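Cellulose-binding protein (Saccharophagus degradans, PDB 2YHG) probably binds polysaccharide and may hydrolyse glycosidic bonds, the present chain being its C-terminal part with a nucleoside hydrolase-like domain. Local coordinates at residues L47-V52 and A240-T245; D217-N222 and A310-F315; H223-G228 and A232-R237. One frame throughout, in Å; residues are numbered along the deposited sequence.

In the fold
The three contacts lie on the same side of the chain's centre, their own centres about 10 to 11 Å apart. Contacts 1 and 3 fall within the nucleoside hydrolase-like domain; contact 2 ties helix 217-225 of that domain to helix 308-323 further along the chain. Contacts 2 and 3 share helix 217-225. In sequence, contact 3 is the most local and lies between the two segments of either other contact, whereas the segments of contacts 1 and 2 interleave. Direct touches join them: Glu242 with Tyr234, Arg49 with Phe315, Asp217 with Arg237. One packed cluster thus runs between a calcium-bound loop (contact 1) and a zinc-bound turn (contact 3).

Contact 1. Residues L47-V52 and A240-T245; sequences LVRQLV and ATEGDT. With CA (calcium ion), chain B.
Arg49 lays the NE-NH2 side of its guanidinium against the carboxylate of Glu242, a side-on salt bridge with one nitrogen to each oxygen. It ties helix 42-52 of the nucleoside hydrolase-like domain to the type I turn from Glu242 to Thr245. The two bonds are unequal. Arg49 NE reaches Glu242 OE1 at 2.7 Å, nearly straight at 170°, in the guanidinium plane and on the syn lone pair; Arg49 NH2 meets Glu242 OE2 at 2.9 Å, more bent and from above the carboxylate plane. The twist agrees with that difference, for the two planes stand 47° apart. The side-on grip depends on a bend in the arginine chain (chi3 -58°), beyond which NE faces the acid.

Glu242 OE1 takes a second bond on its anti lone pair from Thr245 OG1, at 2.6 Å, while OE2 is hydrogen-bonded to Tyr234 OH. Carboxylate rotation is therefore fixed from several directions. Thr245 CG2 packs 3.8 Å from both CD and NE of Arg49, crossing the arginine chain at about a right angle. Phe315 and Ile311 of helix 308-323 also touch the arginine. Within the same turn Asp244 faces a calcium ion, which Asp36, Asp43 and the carbonyl of Trp151 help to bind; Asp244 OD2 lies 2.5 Å from the metal.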
loop_
_atom_site.group_PDB
_atom_site.type_symbol
_atom_site.label_atom_id
_atom_site.label_comp_id
_atom_site.label_asym_id
_atom_site.label_seq_id
_atom_site.Cartn_x
_atom_site.Cartn_y
_atom_site.Cartn_z
ATOM N N LEU A 47 2.498 6.976 -9.668
ATOM C CA LEU A 47 2.635 8.174 -8.864
ATOM C C LEU A 47 1.380 9.039 -8.954
ATOM O O LEU A 47 0.962 9.603 -7.941
ATOM C CB LEU A 47 3.887 8.937 -9.233
ATOM C CG LEU A 47 4.130 10.184 -8.367
ATOM C CD1 LEU A 47 4.194 9.850 -6.880
ATOM C CD2 LEU A 47 5.394 10.917 -8.835
ATOM N N VAL A 48 0.770 9.145 -10.133
ATOM C CA VAL A 48 -0.471 9.911 -10.237
ATOM C C VAL A 48 -1.543 9.336 -9.312
ATOM O O VAL A 48 -2.198 10.085 -8.581
ATOM C CB VAL A 48 -0.943 9.971 -11.702
ATOM C CG1 VAL A 48 -2.377 10.543 -11.767
ATOM C CG2 VAL A 48 0.026 10.825 -12.546
ATOM N N ARG A 49 -1.729 8.020 -9.336
ATOM C CA ARG A 49 -2.723 7.424 -8.445
ATOM C C ARG A 49 -2.374 7.675 -6.981
ATOM O O ARG A 49 -3.234 8.066 -6.179
ATOM C CB ARG A 49 -2.904 5.933 -8.690
ATOM C CG ARG A 49 -4.055 5.375 -7.860
ATOM C CD ARG A 49 -4.101 3.874 -7.769
ATOM N NE ARG A 49 -4.198 3.233 -9.092
ATOM C CZ ARG A 49 -5.276 2.690 -9.632
ATOM N NH1 ARG A 49 -6.399 2.535 -8.955
ATOM N NH2 ARG A 49 -5.196 2.228 -10.867
ATOM N N GLN A 50 -1.107 7.492 -6.615
ATOM C CA GLN A 50 -0.720 7.724 -5.227
ATOM C C GLN A 50 -1.050 9.172 -4.841
ATOM O O GLN A 50 -1.508 9.429 -3.708
ATOM C CB GLN A 50 0.752 7.427 -5.008
ATOM C CG GLN A 50 1.334 7.858 -3.668
ATOM C CD GLN A 50 0.796 7.114 -2.458
ATOM O OE1 GLN A 50 1.472 6.220 -1.936
ATOM N NE2 GLN A 50 -0.391 7.474 -2.000
ATOM N N LEU A 51 -0.799 10.120 -5.712
ATOM C CA LEU A 51 -1.042 11.521 -5.359
ATOM C C LEU A 51 -2.508 11.826 -5.110
ATOM O O LEU A 51 -2.820 12.542 -4.165
ATOM C CB LEU A 51 -0.413 12.450 -6.377
ATOM C CG LEU A 51 1.123 12.439 -6.370
ATOM C CD1 LEU A 51 1.599 13.252 -7.566
ATOM C CD2 LEU A 51 1.676 12.979 -5.104
ATOM N N VAL A 52 -3.407 11.298 -5.920
ATOM C CA VAL A 52 -4.835 11.569 -5.685
ATOM C C VAL A 52 -5.397 10.749 -4.528
ATOM O O VAL A 52 -6.505 11.018 -4.072
ATOM C CB VAL A 52 -5.699 11.453 -6.957
ATOM C CG1 VAL A 52 -5.222 12.417 -8.031
ATOM C CG2 VAL A 52 -5.803 10.013 -7.466
ATOM N N ALA A 240 2.578 -3.325 -18.883
ATOM C CA ALA A 240 1.508 -3.456 -17.902
ATOM C C ALA A 240 1.175 -2.099 -17.318
ATOM O O ALA A 240 2.063 -1.238 -17.153
ATOM C CB ALA A 240 1.904 -4.412 -16.761
ATOM N N THR A 241 -0.076 -1.917 -16.927
ATOM C CA THR A 241 -0.503 -0.719 -16.239
ATOM C C THR A 241 -0.135 -0.843 -14.752
ATOM O O THR A 241 -0.446 -1.844 -14.114
ATOM C CB THR A 241 -1.988 -0.505 -16.409
ATOM O OG1 THR A 241 -2.177 -0.096 -17.763
ATOM C CG2 THR A 241 -2.569 0.529 -15.505
ATOM N N GLU A 242 0.556 0.160 -14.221
ATOM C CA GLU A 242 0.722 0.327 -12.766
ATOM C C GLU A 242 1.162 -0.981 -12.085
ATOM O O GLU A 242 0.678 -1.334 -11.009
ATOM C CB GLU A 242 -0.571 0.855 -12.127
ATOM C CG GLU A 242 -0.830 2.284 -12.508
ATOM C CD GLU A 242 -1.949 2.890 -11.743
ATOM O OE1 GLU A 242 -1.876 2.883 -10.476
ATOM O OE2 GLU A 242 -2.979 3.330 -12.345
ATOM N N GLY A 243 2.218 -1.620 -12.581
ATOM C CA GLY A 243 2.728 -2.802 -11.917
ATOM C C GLY A 243 3.197 -2.553 -10.482
ATOM O O GLY A 243 3.180 -3.480 -9.674
ATOM N N ASP A 244 3.618 -1.319 -10.184
ATOM C CA ASP A 244 4.137 -0.996 -8.865
ATOM C C ASP A 244 3.065 -0.548 -7.886
ATOM O O ASP A 244 3.344 -0.419 -6.690
ATOM C CB ASP A 244 5.170 0.088 -8.977
ATOM C CG ASP A 244 6.314 -0.309 -9.856
ATOM O OD1 ASP A 244 6.829 -1.416 -9.605
ATOM O OD2 ASP A 244 6.667 0.419 -10.808
ATOM N N THR A 245 1.858 -0.281 -8.352
ATOM C CA THR A 245 0.820 0.295 -7.485
ATOM C C THR A 245 0.451 -0.545 -6.258
ATOM O O THR A 245 0.153 0.060 -5.235
ATOM C CB THR A 245 -0.377 0.692 -8.349
ATOM O OG1 THR A 245 0.038 1.868 -9.047
ATOM C CG2 THR A 245 -1.657 0.910 -7.577
HETATM CA CA CA B . 9.016 0.557 -11.759
HETATM O O HOH W 1 7.974 -0.675 -13.765
HETATM O O HOH W 2 10.652 -0.812 -13.035
#

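Contact 2. Residues D217-N222 and A310-F315; sequences DSYLDN and AIHNDF
Tyr219 reaches from helix 217-225 to helix 308-323 and touches His312 and Phe315 with the far end of its ring. The contact is helix-to-helix packing through one long aromatic side chain: helix 217-225 of the nucleoside hydrolase-like domain faces helix 308-323, and the closest CA atoms, those of Tyr219 and His312, are still 8.8 Å apart. From CB, which points toward the other helix, the chain leaves with CG anti to the backbone N (chi1 162°), carrying the ring toward that helix. Along the ring, CE2 lies beside the His312 backbone O and 3.8 Å from CB of His312, and CZ follows at 4.0 Å from that same methylene. At the tip, Tyr219 OH donates to the backbone carbonyl O of His312 at 2.7 Å. The acceptor lies at the edge of the tyrosine ring, and the hydroxyl sits in the carbonyl plane on a lone pair, with a C=O...donor angle of 118°. Tyr219 OH also rests 3.5 Å from CB of Phe315, one helical turn on from His312.

The imidazole of His312 turns its edge to the face of the tyrosine ring, an edge-to-face pair with centroids 5.5 Å apart and planes at 55°. On the other side of the tyrosine ring from His312, the ring of His223 meets it, and Phe315 also touches Val52 of helix 42-52. A water closes the polar end of the contact: it donates to Tyr219 OH at 3.0 Å and is hydrogen-bonded to ND1 of His312 at 2.8 Å.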
loop_
_atom_site.group_PDB
_atom_site.type_symbol
_atom_site.label_atom_id
_atom_site.label_comp_id
_atom_site.label_asym_id
_atom_site.label_seq_id
_atom_site.Cartn_x
_atom_site.Cartn_y
_atom_site.Cartn_z
ATOM N N ASP A 217 -7.416 -0.129 -20.855
ATOM C CA ASP A 217 -6.896 1.084 -21.475
ATOM C C ASP A 217 -8.009 2.096 -21.704
ATOM O O ASP A 217 -7.780 3.293 -21.580
ATOM C CB ASP A 217 -6.200 0.782 -22.780
ATOM C CG ASP A 217 -4.905 -0.009 -22.625
ATOM O OD1 ASP A 217 -4.272 -0.015 -21.527
ATOM O OD2 ASP A 217 -4.510 -0.632 -23.643
ATOM N N SER A 218 -9.218 1.657 -22.035
ATOM C CA SER A 218 -10.371 2.548 -22.215
ATOM C C SER A 218 -10.822 3.202 -20.930
ATOM O O SER A 218 -11.161 4.378 -20.909
ATOM C CB SER A 218 -11.547 1.767 -22.776
ATOM O OG SER A 218 -12.672 2.619 -22.873
ATOM N N TYR A 219 -10.839 2.438 -19.834
ATOM C CA TYR A 219 -11.095 3.017 -18.510
ATOM C C TYR A 219 -10.123 4.161 -18.271
ATOM O O TYR A 219 -10.467 5.227 -17.794
ATOM C CB TYR A 219 -10.967 1.932 -17.441
ATOM C CG TYR A 219 -10.787 2.461 -16.031
ATOM C CD1 TYR A 219 -9.535 2.831 -15.588
ATOM C CD2 TYR A 219 -11.841 2.525 -15.137
ATOM C CE1 TYR A 219 -9.311 3.219 -14.289
ATOM C CE2 TYR A 219 -11.638 2.963 -13.809
ATOM C CZ TYR A 219 -10.366 3.305 -13.385
ATOM O OH TYR A 219 -10.066 3.659 -12.083
ATOM N N LEU A 220 -8.852 3.921 -18.549
ATOM C CA LEU A 220 -7.843 4.930 -18.269
ATOM C C LEU A 220 -8.118 6.176 -19.123
ATOM O O LEU A 220 -8.064 7.297 -18.638
ATOM C CB LEU A 220 -6.431 4.393 -18.543
ATOM C CG LEU A 220 -6.007 3.244 -17.608
ATOM C CD1 LEU A 220 -4.694 2.647 -18.104
ATOM C CD2 LEU A 220 -5.916 3.721 -16.177
ATOM N N ASP A 221 -8.384 5.982 -20.407
ATOM C CA ASP A 221 -8.618 7.108 -21.286
ATOM C C ASP A 221 -9.830 7.929 -20.839
ATOM O O ASP A 221 -9.775 9.152 -20.826
ATOM C CB ASP A 221 -8.823 6.571 -22.701
ATOM C CG ASP A 221 -8.934 7.660 -23.741
ATOM O OD1 ASP A 221 -8.040 8.509 -23.837
ATOM O OD2 ASP A 221 -9.822 7.520 -24.589
ATOM N N ASN A 222 -10.917 7.241 -20.499
ATOM C CA ASN A 222 -12.154 7.928 -20.187
ATOM C C ASN A 222 -12.226 8.512 -18.793
ATOM O O ASN A 222 -12.775 9.599 -18.615
ATOM C CB ASN A 222 -13.338 7.017 -20.441
ATOM C CG ASN A 222 -13.528 6.716 -21.911
ATOM O OD1 ASN A 222 -13.628 5.568 -22.301
ATOM N ND2 ASN A 222 -13.671 7.756 -22.717
ATOM N N ALA A 310 -13.628 -2.067 -6.282
ATOM C CA ALA A 310 -13.434 -0.984 -5.335
ATOM C C ALA A 310 -12.250 -0.106 -5.733
ATOM O O ALA A 310 -12.300 1.110 -5.648
ATOM C CB ALA A 310 -13.277 -1.519 -3.926
ATOM N N ILE A 311 -11.149 -0.747 -6.122
ATOM C CA ILE A 311 -9.939 -0.050 -6.540
ATOM C C ILE A 311 -10.230 0.874 -7.724
ATOM O O ILE A 311 -9.845 2.050 -7.724
ATOM C CB ILE A 311 -8.816 -1.041 -6.910
ATOM C CG1 ILE A 311 -8.333 -1.802 -5.667
ATOM C CG2 ILE A 311 -7.683 -0.344 -7.638
ATOM C CD1 ILE A 311 -7.422 -2.989 -5.969
ATOM N N HIS A 312 -10.919 0.351 -8.733
ATOM C CA HIS A 312 -11.138 1.147 -9.921
ATOM C C HIS A 312 -12.105 2.295 -9.679
ATOM O O HIS A 312 -11.914 3.416 -10.176
ATOM C CB HIS A 312 -11.651 0.299 -11.079
ATOM C CG HIS A 312 -10.719 -0.802 -11.459
ATOM N ND1 HIS A 312 -9.349 -0.717 -11.322
ATOM C CD2 HIS A 312 -10.979 -2.042 -11.933
ATOM C CE1 HIS A 312 -8.829 -1.882 -11.674
ATOM N NE2 HIS A 312 -9.785 -2.691 -12.088
ATOM N N ASN A 313 -13.133 2.034 -8.891
ATOM C CA ASN A 313 -14.101 3.073 -8.595
ATOM C C ASN A 313 -13.457 4.175 -7.757
ATOM O O ASN A 313 -13.722 5.369 -7.952
ATOM C CB ASN A 313 -15.329 2.500 -7.892
ATOM C CG ASN A 313 -16.175 1.661 -8.801
ATOM O OD1 ASN A 313 -15.831 1.372 -9.963
ATOM N ND2 ASN A 313 -17.313 1.232 -8.256
ATOM N N ASP A 314 -12.586 3.782 -6.823
ATOM C CA ASP A 314 -11.852 4.718 -6.006
ATOM C C ASP A 314 -11.069 5.709 -6.875
ATOM O O ASP A 314 -11.153 6.926 -6.683
ATOM C CB ASP A 314 -10.935 3.936 -5.079
ATOM C CG ASP A 314 -10.126 4.794 -4.166
ATOM O OD1 ASP A 314 -10.655 5.740 -3.534
ATOM O OD2 ASP A 314 -8.928 4.522 -4.035
ATOM N N PHE A 315 -10.271 5.212 -7.800
ATOM C CA PHE A 315 -9.424 6.084 -8.604
ATOM C C PHE A 315 -10.299 6.966 -9.506
ATOM O O PHE A 315 -10.013 8.127 -9.698
ATOM C CB PHE A 315 -8.450 5.218 -9.384
ATOM C CG PHE A 315 -7.340 5.951 -10.136
ATOM C CD1 PHE A 315 -6.891 7.188 -9.805
ATOM C CD2 PHE A 315 -6.672 5.282 -11.141
ATOM C CE1 PHE A 315 -5.821 7.762 -10.474
ATOM C CE2 PHE A 315 -5.581 5.835 -11.795
ATOM C CZ PHE A 315 -5.158 7.082 -11.464
HETATM O O HOH W 3 -7.991 1.676 -11.291
#

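Contact 3. Residues H223-G228 and A232-R237; sequences HIQSHG and AVYPNR. With ZN (zinc ion), chain I.
Gln225 spends both N-H groups of NE2 on residues 232-237, and these hydrogen bonds carry most of the polar contact. NE2 donates to Tyr234 O at 2.9 Å, nearly straight (171°), and to Asn236 OD1 at 2.8 Å, more bent (156°). Both acceptors lie in the glutamine amide plane, while NE2 is tilted from both carbonyl planes. The pair fixes the rotation of the amide, which stands 82° from the Tyr234 ring. A backbone bond, Ala232 N to Gly228 O at 3.0 Å, spans the short helix 228-232.

The glutamine bonds hold the chain after that helix against helix 217-225 in the nucleoside hydrolase-like domain; Gln225 and Gly228 belong to a magnesium site.

Apolar contact comes from Ile224, whose CG2 lies over one face of the Tyr234 ring in a CH-pi contact, 4.0 Å from the centroid. Gln225 CG packs on Tyr234 CD1 at 3.7 Å. The tyrosine hydroxyl is hydrogen-bonded to Glu242.

Zinc is bound by His227, whose NE2 lies 2.1 Å from the ion; Asp320 and three waters are among its other ligands. His223 holds two of these waters, one donating to its O, one hydrogen-bonded to its ND1. A bond from His227 ND1 to Ser226 OG, 3.0 Å and in the ring plane, helps to orient the imidazole.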
loop_
_atom_site.group_PDB
_atom_site.type_symbol
_atom_site.label_atom_id
_atom_site.label_comp_id
_atom_site.label_asym_id
_atom_site.label_seq_id
_atom_site.Cartn_x
_atom_site.Cartn_y
_atom_site.Cartn_z
ATOM N N HIS A 223 -11.735 7.785 -17.789
ATOM C CA HIS A 223 -11.930 8.180 -16.391
ATOM C C HIS A 223 -10.735 8.862 -15.773
ATOM O O HIS A 223 -10.867 9.537 -14.758
ATOM C CB HIS A 223 -12.341 6.999 -15.514
ATOM C CG HIS A 223 -13.683 6.469 -15.870
ATOM N ND1 HIS A 223 -14.828 7.232 -15.828
ATOM C CD2 HIS A 223 -14.052 5.244 -16.310
ATOM C CE1 HIS A 223 -15.839 6.504 -16.262
ATOM N NE2 HIS A 223 -15.409 5.279 -16.503
ATOM N N ILE A 224 -9.541 8.663 -16.349
ATOM C CA ILE A 224 -8.293 9.101 -15.744
ATOM C C ILE A 224 -7.602 10.174 -16.593
ATOM O O ILE A 224 -7.468 11.310 -16.184
ATOM C CB ILE A 224 -7.335 7.914 -15.437
ATOM C CG1 ILE A 224 -8.053 6.775 -14.682
ATOM C CG2 ILE A 224 -6.101 8.418 -14.698
ATOM C CD1 ILE A 224 -8.692 7.128 -13.353
ATOM N N GLN A 225 -7.186 9.788 -17.794
ATOM C CA GLN A 225 -6.296 10.606 -18.597
ATOM C C GLN A 225 -6.936 11.891 -19.103
ATOM O O GLN A 225 -6.259 12.872 -19.363
ATOM C CB GLN A 225 -5.784 9.756 -19.758
ATOM C CG GLN A 225 -4.867 8.643 -19.278
ATOM C CD GLN A 225 -4.463 7.700 -20.361
ATOM O OE1 GLN A 225 -5.313 7.067 -20.973
ATOM N NE2 GLN A 225 -3.162 7.584 -20.603
ATOM N N SER A 226 -8.262 11.879 -19.219
ATOM C CA SER A 226 -9.026 13.025 -19.661
ATOM C C SER A 226 -9.251 14.037 -18.563
ATOM O O SER A 226 -9.817 15.094 -18.828
ATOM C CB SER A 226 -10.355 12.554 -20.223
ATOM O OG SER A 226 -11.049 11.880 -19.202
ATOM N N HIS A 227 -8.954 13.677 -17.314
ATOM C CA HIS A 227 -9.322 14.499 -16.158
ATOM C C HIS A 227 -8.212 15.475 -15.734
ATOM O O HIS A 227 -7.449 15.226 -14.794
ATOM C CB HIS A 227 -9.759 13.604 -14.999
ATOM C CG HIS A 227 -11.113 12.980 -15.163
ATOM N ND1 HIS A 227 -11.537 12.376 -16.327
ATOM C CD2 HIS A 227 -12.134 12.837 -14.280
ATOM C CE1 HIS A 227 -12.750 11.884 -16.156
ATOM N NE2 HIS A 227 -13.117 12.104 -14.909
ATOM N N GLY A 228 -8.125 16.579 -16.465
ATOM C CA GLY A 228 -7.290 17.698 -16.067
ATOM C C GLY A 228 -5.798 17.431 -16.079
ATOM O O GLY A 228 -5.295 16.539 -16.781
ATOM N N ALA A 232 -3.341 14.427 -17.660
ATOM C CA ALA A 232 -2.468 14.710 -18.782
ATOM C C ALA A 232 -1.031 14.195 -18.544
ATOM O O ALA A 232 -0.250 14.087 -19.488
ATOM C CB ALA A 232 -2.466 16.203 -19.077
ATOM N N VAL A 233 -0.656 13.927 -17.296
ATOM C CA VAL A 233 0.652 13.332 -17.007
ATOM C C VAL A 233 0.561 11.842 -16.632
ATOM O O VAL A 233 1.549 11.254 -16.178
ATOM C CB VAL A 233 1.425 14.141 -15.929
ATOM C CG1 VAL A 233 1.712 15.552 -16.406
ATOM C CG2 VAL A 233 0.699 14.143 -14.610
ATOM N N TYR A 234 -0.597 11.232 -16.862
ATOM C CA TYR A 234 -0.788 9.782 -16.701
ATOM C C TYR A 234 -0.597 9.155 -18.071
ATOM O O TYR A 234 -1.466 9.288 -18.929
ATOM C CB TYR A 234 -2.181 9.503 -16.146
ATOM C CG TYR A 234 -2.411 8.054 -15.785
ATOM C CD1 TYR A 234 -2.641 7.106 -16.744
ATOM C CD2 TYR A 234 -2.421 7.610 -14.451
ATOM C CE1 TYR A 234 -2.811 5.765 -16.452
ATOM C CE2 TYR A 234 -2.600 6.254 -14.131
ATOM C CZ TYR A 234 -2.793 5.347 -15.131
ATOM O OH TYR A 234 -2.920 4.016 -14.896
ATOM N N PRO A 235 0.529 8.498 -18.336
ATOM C CA PRO A 235 0.788 8.035 -19.704
ATOM C C PRO A 235 0.055 6.730 -20.002
ATOM O O PRO A 235 -0.356 6.024 -19.074
ATOM C CB PRO A 235 2.285 7.796 -19.700
ATOM C CG PRO A 235 2.578 7.383 -18.263
ATOM C CD PRO A 235 1.690 8.273 -17.456
ATOM N N ASN A 236 -0.067 6.404 -21.281
ATOM C CA ASN A 236 -0.564 5.107 -21.678
ATOM C C ASN A 236 0.372 3.999 -21.203
ATOM O O ASN A 236 1.584 4.166 -21.060
ATOM C CB ASN A 236 -0.665 5.036 -23.199
ATOM C CG ASN A 236 -1.827 5.796 -23.750
ATOM O OD1 ASN A 236 -2.740 6.197 -23.038
ATOM N ND2 ASN A 236 -1.844 5.935 -25.059
ATOM N N ARG A 237 -0.236 2.837 -21.012
ATOM C CA ARG A 237 0.468 1.588 -20.818
ATOM C C ARG A 237 1.400 1.249 -21.976
ATOM O O ARG A 237 1.045 1.396 -23.132
ATOM C CB ARG A 237 -0.595 0.492 -20.717
ATOM C CG ARG A 237 -0.069 -0.890 -20.490
ATOM C CD ARG A 237 -1.193 -1.881 -20.477
ATOM N NE ARG A 237 -1.963 -1.911 -21.718
ATOM C CZ ARG A 237 -1.521 -2.441 -22.850
ATOM N NH1 ARG A 237 -0.428 -3.214 -22.860
ATOM N NH2 ARG A 237 -2.220 -2.294 -23.960
HETATM ZN ZN ZN I . -14.690 11.018 -14.016
HETATM O O HOH W 4 -13.201 9.715 -13.362
HETATM O O HOH W 5 -15.100 9.859 -15.675
HETATM O O HOH W 6 -16.222 9.875 -13.109
#